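Local coordinates for ESAT-6-like protein SAG1039 (Streptococcus agalactiae serogroup V, PDB 3GWK) that is of unknown function but, as a homodimeric WXG100 protein related to ESAT-6, is probably exported by a type VII secretion system, at residues Glu37-Val40 with Ile41-Trp45; Thr49-Ser52 with Phe53-Gln56; Phe67-Leu70 with Leu71-Ile74. All coordinates share one frame; numbering follows the deposited sequence.

Contact 1: Glu37-Val40 with Ile41-Trp45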
ATOM      1  N   GLU A  37       9.727  11.434  -0.014  1.00 19.54           N
ATOM      2  CA  GLU A  37      10.790  11.290  -1.069  1.00 21.43           C
ATOM      3  C   GLU A  37      10.417  12.044  -2.347  1.00 20.68           C
ATOM      4  O   GLU A  37      11.270  12.682  -2.991  1.00 21.25           O
ATOM      5  CB  GLU A  37      11.018   9.795  -1.408  1.00 20.36           C
ATOM      6  CG  GLU A  37      11.659   9.008  -0.243  1.00 24.73           C
ATOM      7  CD  GLU A  37      12.994   9.635   0.179  1.00 21.05           C
ATOM      8  OE1 GLU A  37      13.952   9.683  -0.619  1.00 24.90           O
ATOM      9  OE2 GLU A  37      13.068  10.042   1.345  1.00 24.06           O
ATOM     10  N   GLN A  38       9.154  12.025  -2.712  1.00 21.32           N
ATOM     11  CA  GLN A  38       8.725  12.752  -3.899  1.00 22.69           C
ATOM     12  C   GLN A  38       9.062  14.252  -3.763  1.00 24.10           C
ATOM     13  O   GLN A  38       9.489  14.885  -4.733  1.00 24.49           O
ATOM     14  CB  GLN A  38       7.205  12.598  -4.139  1.00 24.30           C
ATOM     15  CG  GLN A  38       6.792  11.219  -4.709  1.00 24.56           C
ATOM     16  CD  GLN A  38       7.197  11.067  -6.164  1.00 20.03           C
ATOM     17  OE1 GLN A  38       6.492  11.530  -7.114  1.00 25.13           O
ATOM     18  NE2 GLN A  38       8.240  10.358  -6.364  1.00 18.55           N
ATOM     19  N   ALA A  39       8.811  14.809  -2.560  1.00 26.45           N
ATOM     20  CA  ALA A  39       9.055  16.232  -2.324  1.00 30.17           C
ATOM     21  C   ALA A  39      10.546  16.537  -2.343  1.00 31.04           C
ATOM     22  O   ALA A  39      10.983  17.547  -2.936  1.00 31.63           O
ATOM     23  CB  ALA A  39       8.402  16.617  -0.971  1.00 35.64           C
ATOM     24  N   VAL A  40      11.366  15.645  -1.757  1.00 24.58           N
ATOM     25  CA  VAL A  40      12.801  15.821  -1.823  1.00 29.27           C
ATOM     26  C   VAL A  40      13.304  15.829  -3.275  1.00 22.39           C
ATOM     27  O   VAL A  40      14.124  16.676  -3.654  1.00 27.48           O
ATOM     28  CB  VAL A  40      13.584  14.790  -0.987  1.00 27.28           C
ATOM     29  CG1 VAL A  40      15.084  14.973  -1.172  1.00 35.48           C
ATOM     30  CG2 VAL A  40      13.177  14.854   0.488  1.00 31.40           C
ATOM     31  N   ILE A  41      12.806  14.915  -4.076  1.00 22.13           N
ATOM     32  CA  ILE A  41      13.214  14.859  -5.468  1.00 22.21           C
ATOM     33  C   ILE A  41      12.783  16.104  -6.207  1.00 25.31           C
ATOM     34  O   ILE A  41      13.533  16.698  -6.996  1.00 28.12           O
ATOM     35  CB  ILE A  41      12.678  13.595  -6.133  1.00 22.90           C
ATOM     36  CG1 ILE A  41      13.495  12.367  -5.628  1.00 22.96           C
ATOM     37  CG2 ILE A  41      12.762  13.648  -7.701  1.00 26.74           C
ATOM     38  CD1 ILE A  41      12.842  11.028  -5.791  1.00 24.49           C
ATOM     39  N   ASP A  42      11.595  16.548  -5.929  1.00 29.15           N
ATOM     40  CA  ASP A  42      11.083  17.712  -6.599  1.00 35.08           C
ATOM     41  C   ASP A  42      11.934  18.972  -6.324  1.00 36.63           C
ATOM     42  O   ASP A  42      12.161  19.808  -7.217  1.00 34.68           O
ATOM     43  CB  ASP A  42       9.634  17.914  -6.191  1.00 39.07           C
ATOM     44  CG  ASP A  42       9.001  19.120  -6.888  1.00 45.94           C
ATOM     45  OD1 ASP A  42       8.412  19.954  -6.157  1.00 49.17           O
ATOM     46  OD2 ASP A  42       9.107  19.217  -8.151  1.00 46.01           O
ATOM     47  N   GLU A  43      12.388  19.091  -5.083  1.00 26.47           N
ATOM     48  CA  GLU A  43      13.038  20.294  -4.616  1.00 31.83           C
ATOM     49  C   GLU A  43      14.499  20.280  -4.976  1.00 31.34           C
ATOM     50  O   GLU A  43      15.158  21.332  -5.027  1.00 36.81           O
ATOM     51  CB  GLU A  43      12.882  20.389  -3.076  1.00 36.80           C
ATOM     52  CG  GLU A  43      11.385  20.492  -2.705  1.00 51.51           C
ATOM     53  CD  GLU A  43      11.066  20.321  -1.198  1.00 68.14           C
ATOM     54  OE1 GLU A  43      12.043  20.222  -0.378  1.00 66.56           O
ATOM     55  OE2 GLU A  43       9.826  20.286  -0.868  1.00 61.61           O
ATOM     56  N   ASN A  44      15.054  19.121  -5.241  1.00 32.52           N
ATOM     57  CA  ASN A  44      16.498  19.029  -5.220  1.00 34.68           C
ATOM     58  C   ASN A  44      16.954  18.523  -6.502  1.00 27.92           C
ATOM     59  O   ASN A  44      18.124  18.146  -6.692  1.00 37.15           O
ATOM     60  CB  ASN A  44      16.989  18.157  -4.077  1.00 30.25           C
ATOM     61  CG  ASN A  44      16.890  18.858  -2.767  1.00 41.81           C
ATOM     62  OD1 ASN A  44      17.625  19.817  -2.504  1.00 43.60           O
ATOM     63  ND2 ASN A  44      15.976  18.404  -1.929  1.00 37.19           N
ATOM     64  N   TRP A  45      16.033  18.586  -7.447  1.00 30.15           N
ATOM     65  CA  TRP A  45      16.358  18.183  -8.779  1.00 34.12           C
ATOM     66  C   TRP A  45      15.543  19.119  -9.601  1.00 34.93           C
ATOM     67  O   TRP A  45      14.400  18.797  -9.963  1.00 34.62           O
ATOM     68  CB  TRP A  45      15.971  16.696  -9.129  1.00 34.04           C
ATOM     69  CG  TRP A  45      16.320  16.291 -10.538  1.00 28.95           C
ATOM     70  CD1 TRP A  45      17.049  16.982 -11.440  1.00 28.89           C
ATOM     71  CD2 TRP A  45      16.106  15.020 -11.070  1.00 27.16           C
ATOM     72  NE1 TRP A  45      17.212  16.223 -12.564  1.00 30.09           N
ATOM     73  CE2 TRP A  45      16.639  15.009 -12.344  1.00 29.73           C
ATOM     74  CE3 TRP A  45      15.461  13.866 -10.606  1.00 33.93           C
ATOM     75  CZ2 TRP A  45      16.543  13.917 -13.165  1.00 31.58           C
ATOM     76  CZ3 TRP A  45      15.446  12.794 -11.375  1.00 25.07           C
ATOM     77  CH2 TRP A  45      15.929  12.826 -12.645  1.00 28.10           C
TER
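I41 packs tightly back on E37 in the last turns of helix 10-44, and its amide N is 2.9 Å from E37 O in a nearly straight hydrogen bond. Its CG1 branch lies beside the backbone N (chi1 -74°), which brings CG1 to 3.5 Å from the same carbonyl oxygen and CD1 close alongside it. I41 is buried, and this side faces the second subunit: Y20 of that chain packs on both E37 and I41, and its hydroxyl bonds Q38 NE2, while E37 OE1 bonds S16 of the second subunit. D42 N to Q38 O repeats the i to i+4 pattern at 2.9 Å. Toward the C-terminal end the backbone bonds grow less regular: E43 N meets A39 O at 3.0 Å with a more bent bond and V40 O only weakly. N44 and W45 lead toward the W-x-G turn (W45 is its tryptophan) that joins the two long helices of the WXG100 hairpin. N44 turns back on the last turn: its side-chain ND2 donates to V40 O at 3.1 Å, in the carbonyl plane on a lone pair, with the oxygen 16° out of the amide plane. The same ND2 lies against V40 CG1, the methyl anti to the V40 backbone N. On the outer flank E43 CG still presses on A39 O at 3.0 Å; the looseness begins beyond it, at the exposed carboxylate, where OE2 only skirts A39 CB at 3.9 Å. The side chain of D42, also exposed, meets the preceding turn through CB alone.

Contact 2: Thr49-Ser52 with Phe53-Gln56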
ATOM      1  N   THR A  49      12.353  16.553 -15.619  1.00 23.47           N
ATOM      2  CA  THR A  49      12.652  15.151 -15.849  1.00 23.10           C
ATOM      3  C   THR A  49      11.637  14.156 -15.236  1.00 22.05           C
ATOM      4  O   THR A  49      11.274  13.200 -15.881  1.00 22.47           O
ATOM      5  CB  THR A  49      14.087  14.824 -15.410  1.00 21.41           C
ATOM      6  OG1 THR A  49      14.988  15.775 -15.968  1.00 22.37           O
ATOM      7  CG2 THR A  49      14.479  13.403 -15.884  1.00 19.68           C
ATOM      8  N   PHE A  50      11.211  14.382 -14.002  1.00 23.84           N
ATOM      9  CA  PHE A  50      10.282  13.443 -13.353  1.00 23.91           C
ATOM     10  C   PHE A  50       8.852  13.979 -13.312  1.00 25.41           C
ATOM     11  O   PHE A  50       8.059  13.565 -12.493  1.00 25.01           O
ATOM     12  CB  PHE A  50      10.769  13.110 -11.970  1.00 23.04           C
ATOM     13  CG  PHE A  50      11.688  11.899 -11.914  1.00 20.53           C
ATOM     14  CD1 PHE A  50      12.362  11.420 -13.010  1.00 23.02           C
ATOM     15  CD2 PHE A  50      11.879  11.255 -10.718  1.00 20.33           C
ATOM     16  CE1 PHE A  50      13.238  10.294 -12.885  1.00 17.88           C
ATOM     17  CE2 PHE A  50      12.709  10.149 -10.626  1.00 20.02           C
ATOM     18  CZ  PHE A  50      13.367   9.676 -11.690  1.00 19.35           C
ATOM     19  N   ASP A  51       8.487  14.882 -14.224  1.00 23.82           N
ATOM     20  CA  ASP A  51       7.152  15.468 -14.180  1.00 24.54           C
ATOM     21  C   ASP A  51       6.048  14.460 -14.403  1.00 26.54           C
ATOM     22  O   ASP A  51       4.965  14.566 -13.786  1.00 27.63           O
ATOM     23  CB  ASP A  51       6.962  16.620 -15.213  1.00 29.76           C
ATOM     24  CG  ASP A  51       7.650  17.908 -14.813  1.00 33.56           C
ATOM     25  OD1 ASP A  51       8.351  17.951 -13.792  1.00 30.62           O
ATOM     26  OD2 ASP A  51       7.471  18.898 -15.561  1.00 34.56           O
ATOM     27  N   SER A  52       6.279  13.458 -15.236  1.00 26.63           N
ATOM     28  CA  SER A  52       5.249  12.460 -15.469  1.00 24.41           C
ATOM     29  C   SER A  52       5.079  11.546 -14.246  1.00 24.01           C
ATOM     30  O   SER A  52       3.974  11.261 -13.819  1.00 20.80           O
ATOM     31  CB  SER A  52       5.554  11.643 -16.692  1.00 27.05           C
ATOM     32  OG  SER A  52       4.544  10.668 -16.886  1.00 34.18           O
ATOM     33  N   PHE A  53       6.173  11.076 -13.662  1.00 20.58           N
ATOM     34  CA  PHE A  53       6.069  10.336 -12.392  1.00 19.05           C
ATOM     35  C   PHE A  53       5.400  11.183 -11.285  1.00 19.90           C
ATOM     36  O   PHE A  53       4.644  10.610 -10.481  1.00 21.28           O
ATOM     37  CB  PHE A  53       7.480   9.962 -11.918  1.00 20.37           C
ATOM     38  CG  PHE A  53       8.158   8.835 -12.712  1.00 18.53           C
ATOM     39  CD1 PHE A  53       7.431   7.896 -13.416  1.00 19.29           C
ATOM     40  CD2 PHE A  53       9.528   8.751 -12.730  1.00 18.17           C
ATOM     41  CE1 PHE A  53       8.075   6.832 -14.093  1.00 20.82           C
ATOM     42  CE2 PHE A  53      10.160   7.692 -13.398  1.00 19.86           C
ATOM     43  CZ  PHE A  53       9.444   6.774 -14.079  1.00 20.60           C
ATOM     44  N   GLU A  54       5.700  12.472 -11.230  1.00 22.61           N
ATOM     45  CA  GLU A  54       5.031  13.328 -10.247  0.55 22.01           C
ATOM     46  C   GLU A  54       3.519  13.304 -10.441  1.00 19.37           C
ATOM     47  O   GLU A  54       2.758  13.152  -9.479  1.00 23.42           O
ATOM     48  CB  GLU A  54       5.594  14.757 -10.301  0.55 22.18           C
ATOM     49  CG  GLU A  54       4.811  15.815  -9.497  0.55 18.46           C
ATOM     50  CD  GLU A  54       5.449  17.213  -9.505  0.55 35.76           C
ATOM     51  OE1 GLU A  54       5.563  17.852 -10.582  0.55 34.13           O
ATOM     52  OE2 GLU A  54       5.846  17.650  -8.405  0.55 31.29           O
ATOM     53  N   ALA A  55       3.061  13.504 -11.666  1.00 23.20           N
ATOM     54  CA  ALA A  55       1.640  13.528 -11.946  1.00 24.06           C
ATOM     55  C   ALA A  55       1.004  12.179 -11.632  1.00 20.72           C
ATOM     56  O   ALA A  55      -0.071  12.131 -11.051  1.00 24.58           O
ATOM     57  CB  ALA A  55       1.419  13.936 -13.403  1.00 30.07           C
ATOM     58  N   GLN A  56       1.694  11.084 -12.036  1.00 22.39           N
ATOM     59  CA  GLN A  56       1.141   9.728 -11.807  1.00 23.26           C
ATOM     60  C   GLN A  56       1.064   9.462 -10.297  1.00 22.52           C
ATOM     61  O   GLN A  56       0.054   8.952  -9.813  1.00 21.96           O
ATOM     62  CB  GLN A  56       1.931   8.611 -12.491  1.00 22.58           C
ATOM     63  CG  GLN A  56       1.949   8.819 -13.991  1.00 24.11           C
ATOM     64  CD  GLN A  56       2.952   7.882 -14.633  1.00 31.10           C
ATOM     65  OE1 GLN A  56       3.863   8.300 -15.362  1.00 33.22           O
ATOM     66  NE2 GLN A  56       2.753   6.616 -14.421  1.00 29.60           N
TER
HETATM   67  O   HOH W   1       4.100  17.087 -12.743  0.84 24.09           O
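S52 and Q56, one helical turn apart, are joined twice: Q56 N donates to S52 O at 2.9 Å, and S52 OG donates to Q56 OE1, also at 2.9 Å. The hydroxyl arrives in the carbonyl plane of the Q56 amide, on a lone pair. S52 OG reaches it because it stands anti to its own backbone N (chi1 179°), while the chain of Q56, extended beyond CG, runs back alongside S52 O. This is the first turn of helix 51-95, the second long helix of the WXG100 helical hairpin, with F50 at its N-cap position. F50 contributes its carbonyl: E54 N bonds F50 O at 2.9 Å in a nearly straight link, and A55 N bonds D51 O at 3.0 Å. In one of the two modelled positions of E54, a water adds a bridge on the polar flank, donating both to D51 O and to E54 OE1. The same position, and so with the same reserve, brings the like-charged D51 OD1 and E54 OE1 to 4.3 Å from each other. On another flank the two phenylalanines form a T-shaped pair, centroids 5.0 Å apart and planes at 79°, with the edge of F53 turned to the face of F50. The pair sits at the hairpin end of the bundle: F50 also meets the ring of W45, in the connecting loop, and I41 of helix 10-44, and from the second subunit L78 packs on F50 and L70 on F53. F53 CD2 leads the edge-to-face approach, standing 3.7 Å above the F50 ring plane, over its centre.

Contact 3: Phe67-Leu70 with Leu71-Ile74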
ATOM      1  N   PHE A  67      -7.453   3.001  -0.096  1.00 18.79           N
ATOM      2  CA  PHE A  67      -7.248   1.590   0.156  1.00 16.72           C
ATOM      3  C   PHE A  67      -6.913   1.369   1.618  1.00 14.59           C
ATOM      4  O   PHE A  67      -7.449   0.455   2.250  1.00 13.96           O
ATOM      5  CB  PHE A  67      -6.127   1.098  -0.764  1.00 16.91           C
ATOM      6  CG  PHE A  67      -5.902  -0.420  -0.747  1.00 16.36           C
ATOM      7  CD1 PHE A  67      -6.904  -1.320  -1.172  1.00 17.12           C
ATOM      8  CD2 PHE A  67      -4.689  -0.964  -0.339  1.00 14.77           C
ATOM      9  CE1 PHE A  67      -6.656  -2.664  -1.214  1.00 16.83           C
ATOM     10  CE2 PHE A  67      -4.481  -2.333  -0.383  1.00 16.34           C
ATOM     11  CZ  PHE A  67      -5.489  -3.176  -0.799  1.00 18.67           C
ATOM     12  N   ALA A  68      -6.004   2.131   2.152  1.00 14.45           N
ATOM     13  CA  ALA A  68      -5.691   2.021   3.601  1.00 14.47           C
ATOM     14  C   ALA A  68      -6.950   2.206   4.427  1.00 14.09           C
ATOM     15  O   ALA A  68      -7.179   1.511   5.401  1.00 13.41           O
ATOM     16  CB  ALA A  68      -4.597   2.993   3.996  1.00 15.84           C
ATOM     17  N   GLN A  69      -7.762   3.182   4.087  1.00 14.48           N
ATOM     18  CA  GLN A  69      -8.997   3.423   4.838  1.00 15.91           C
ATOM     19  C   GLN A  69      -9.957   2.236   4.708  1.00 15.24           C
ATOM     20  O   GLN A  69     -10.579   1.792   5.690  1.00 14.67           O
ATOM     21  CB  GLN A  69      -9.615   4.756   4.359  1.00 21.31           C
ATOM     22  CG  GLN A  69     -10.544   5.400   5.554  1.00 30.69           C
ATOM     23  CD  GLN A  69      -9.707   5.872   6.992  1.00 36.22           C
ATOM     24  OE1 GLN A  69      -9.418   4.999   7.963  1.00 41.65           O
ATOM     25  NE2 GLN A  69      -9.446   7.214   7.151  1.00 39.03           N
ATOM     26  N   LEU A  70     -10.101   1.654   3.536  1.00 15.26           N
ATOM     27  CA  LEU A  70     -10.926   0.482   3.325  1.00 16.30           C
ATOM     28  C   LEU A  70     -10.484  -0.699   4.188  1.00 13.47           C
ATOM     29  O   LEU A  70     -11.301  -1.395   4.812  1.00 13.64           O
ATOM     30  CB  LEU A  70     -10.903   0.101   1.846  1.00 16.41           C
ATOM     31  CG  LEU A  70     -11.549  -1.254   1.519  1.00 17.22           C
ATOM     32  CD1 LEU A  70     -13.077  -1.264   1.790  1.00 19.75           C
ATOM     33  CD2 LEU A  70     -11.263  -1.606   0.080  1.00 16.94           C
ATOM     34  N   LEU A  71      -9.156  -0.957   4.226  1.00 13.34           N
ATOM     35  CA  LEU A  71      -8.644  -2.071   4.976  1.00 12.37           C
ATOM     36  C   LEU A  71      -8.964  -1.868   6.460  1.00 12.78           C
ATOM     37  O   LEU A  71      -9.346  -2.790   7.174  1.00 13.29           O
ATOM     38  CB  LEU A  71      -7.169  -2.206   4.763  1.00 13.14           C
ATOM     39  CG  LEU A  71      -6.737  -2.599   3.343  1.00 17.03           C
ATOM     40  CD1 LEU A  71      -5.254  -2.652   3.240  1.00 13.54           C
ATOM     41  CD2 LEU A  71      -7.466  -3.587   2.526  1.00 21.58           C
ATOM     42  N   GLU A  72      -8.797  -0.670   6.983  1.00 13.27           N
ATOM     43  CA  GLU A  72      -9.136  -0.408   8.356  1.00 12.38           C
ATOM     44  C   GLU A  72     -10.663  -0.549   8.620  1.00 13.51           C
ATOM     45  O   GLU A  72     -11.070  -1.076   9.654  1.00 13.50           O
ATOM     46  CB  GLU A  72      -8.635   0.937   8.761  1.00 15.14           C
ATOM     47  CG  GLU A  72      -8.943   1.230  10.233  1.00 17.13           C
ATOM     48  CD  GLU A  72      -8.340   0.161  11.214  1.00 17.72           C
ATOM     49  OE1 GLU A  72      -7.244  -0.365  10.906  1.00 21.83           O
ATOM     50  OE2 GLU A  72      -8.918  -0.042  12.337  1.00 21.43           O
ATOM     51  N   ASP A  73     -11.491  -0.109   7.655  1.00 12.75           N
ATOM     52  CA  ASP A  73     -12.939  -0.264   7.807  1.00 14.51           C
ATOM     53  C   ASP A  73     -13.278  -1.717   7.883  1.00 12.23           C
ATOM     54  O   ASP A  73     -14.137  -2.140   8.707  1.00 13.32           O
ATOM     55  CB  ASP A  73     -13.580   0.448   6.583  1.00 15.73           C
ATOM     56  CG  ASP A  73     -15.073   0.639   6.690  1.00 20.11           C
ATOM     57  OD1 ASP A  73     -15.585   0.583   7.812  1.00 18.12           O
ATOM     58  OD2 ASP A  73     -15.750   0.901   5.675  1.00 21.86           O
ATOM     59  N   ILE A  74     -12.646  -2.578   7.049  1.00 12.98           N
ATOM     60  CA  ILE A  74     -12.894  -3.985   7.058  1.00 12.10           C
ATOM     61  C   ILE A  74     -12.482  -4.588   8.409  1.00 12.45           C
ATOM     62  O   ILE A  74     -13.228  -5.360   9.015  1.00 12.41           O
ATOM     63  CB  ILE A  74     -12.263  -4.725   5.873  1.00 12.85           C
ATOM     64  CG1 ILE A  74     -12.939  -4.351   4.533  1.00 16.17           C
ATOM     65  CG2 ILE A  74     -12.324  -6.188   6.075  1.00 14.62           C
ATOM     66  CD1 ILE A  74     -12.178  -4.850   3.310  1.00 15.61           C
TER
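L71 leans its two methyls on one face of the F67 ring, four residues earlier. CD1 is 3.7 Å from F67 CE2 and makes a CH-pi contact, 4.1 Å from the ring centroid and 27° off the normal; CD2 stands over the same face, displaced toward the rim, 3.9 Å from F67 CZ. Two torsions set up this meeting: F67 CG is anti to its backbone N (chi1 -173°), which sends the ring forward along the helix, whereas L71 CG lies beside its own N (chi1 -67°), which sends the isobutyl group back over F67 O to the ring. Next along the helix, L70 and I74 touch methyl to methyl, CD1 to CD1 at 4.0 Å, and I74 CG1 also lies close to L70 O. Regular backbone bonds, from L71 N to F67 O through to I74 N and L70 O, underlie these pairs; the sequence sets F67, L70, L71 and I74 three and four apart, on one side of helix 51-95. That spacing builds the buried face of the four-helix bundle formed by two WXG100 hairpins. From the second subunit, F57 sets its ring against F67, I64 packs on F67, L34 reaches L71 and Q56 meets L70; within the chain, I74 rests on Y20 of helix 10-44. From that helix too, T21 OG1 bonds E72 OE1 and S24 OG bonds A68 O, while N75 ND2 and Q76 NE2 of its own helix hold E72 OE2, so three bonds hold the carboxylate.

Overall arrangement
Along the chain the contacts follow in series: contact 1 lies at the C-terminal end of helix 10-44, contact 2 opens helix 51-95 just past the connecting loop, and contact 3 lies farther along that second helix. Contacts 1 and 2 sit side by side at the hairpin end, centres 11 Å apart, and touch each other. Contact 3 is near the middle of the chain; its centre is 29 Å from that of contact 1 and 27 Å from that of contact 2, with no atoms meeting. All three reach the second subunit, so the dimer interface extends from the loop end to the centre of the elongated four-helix bundle.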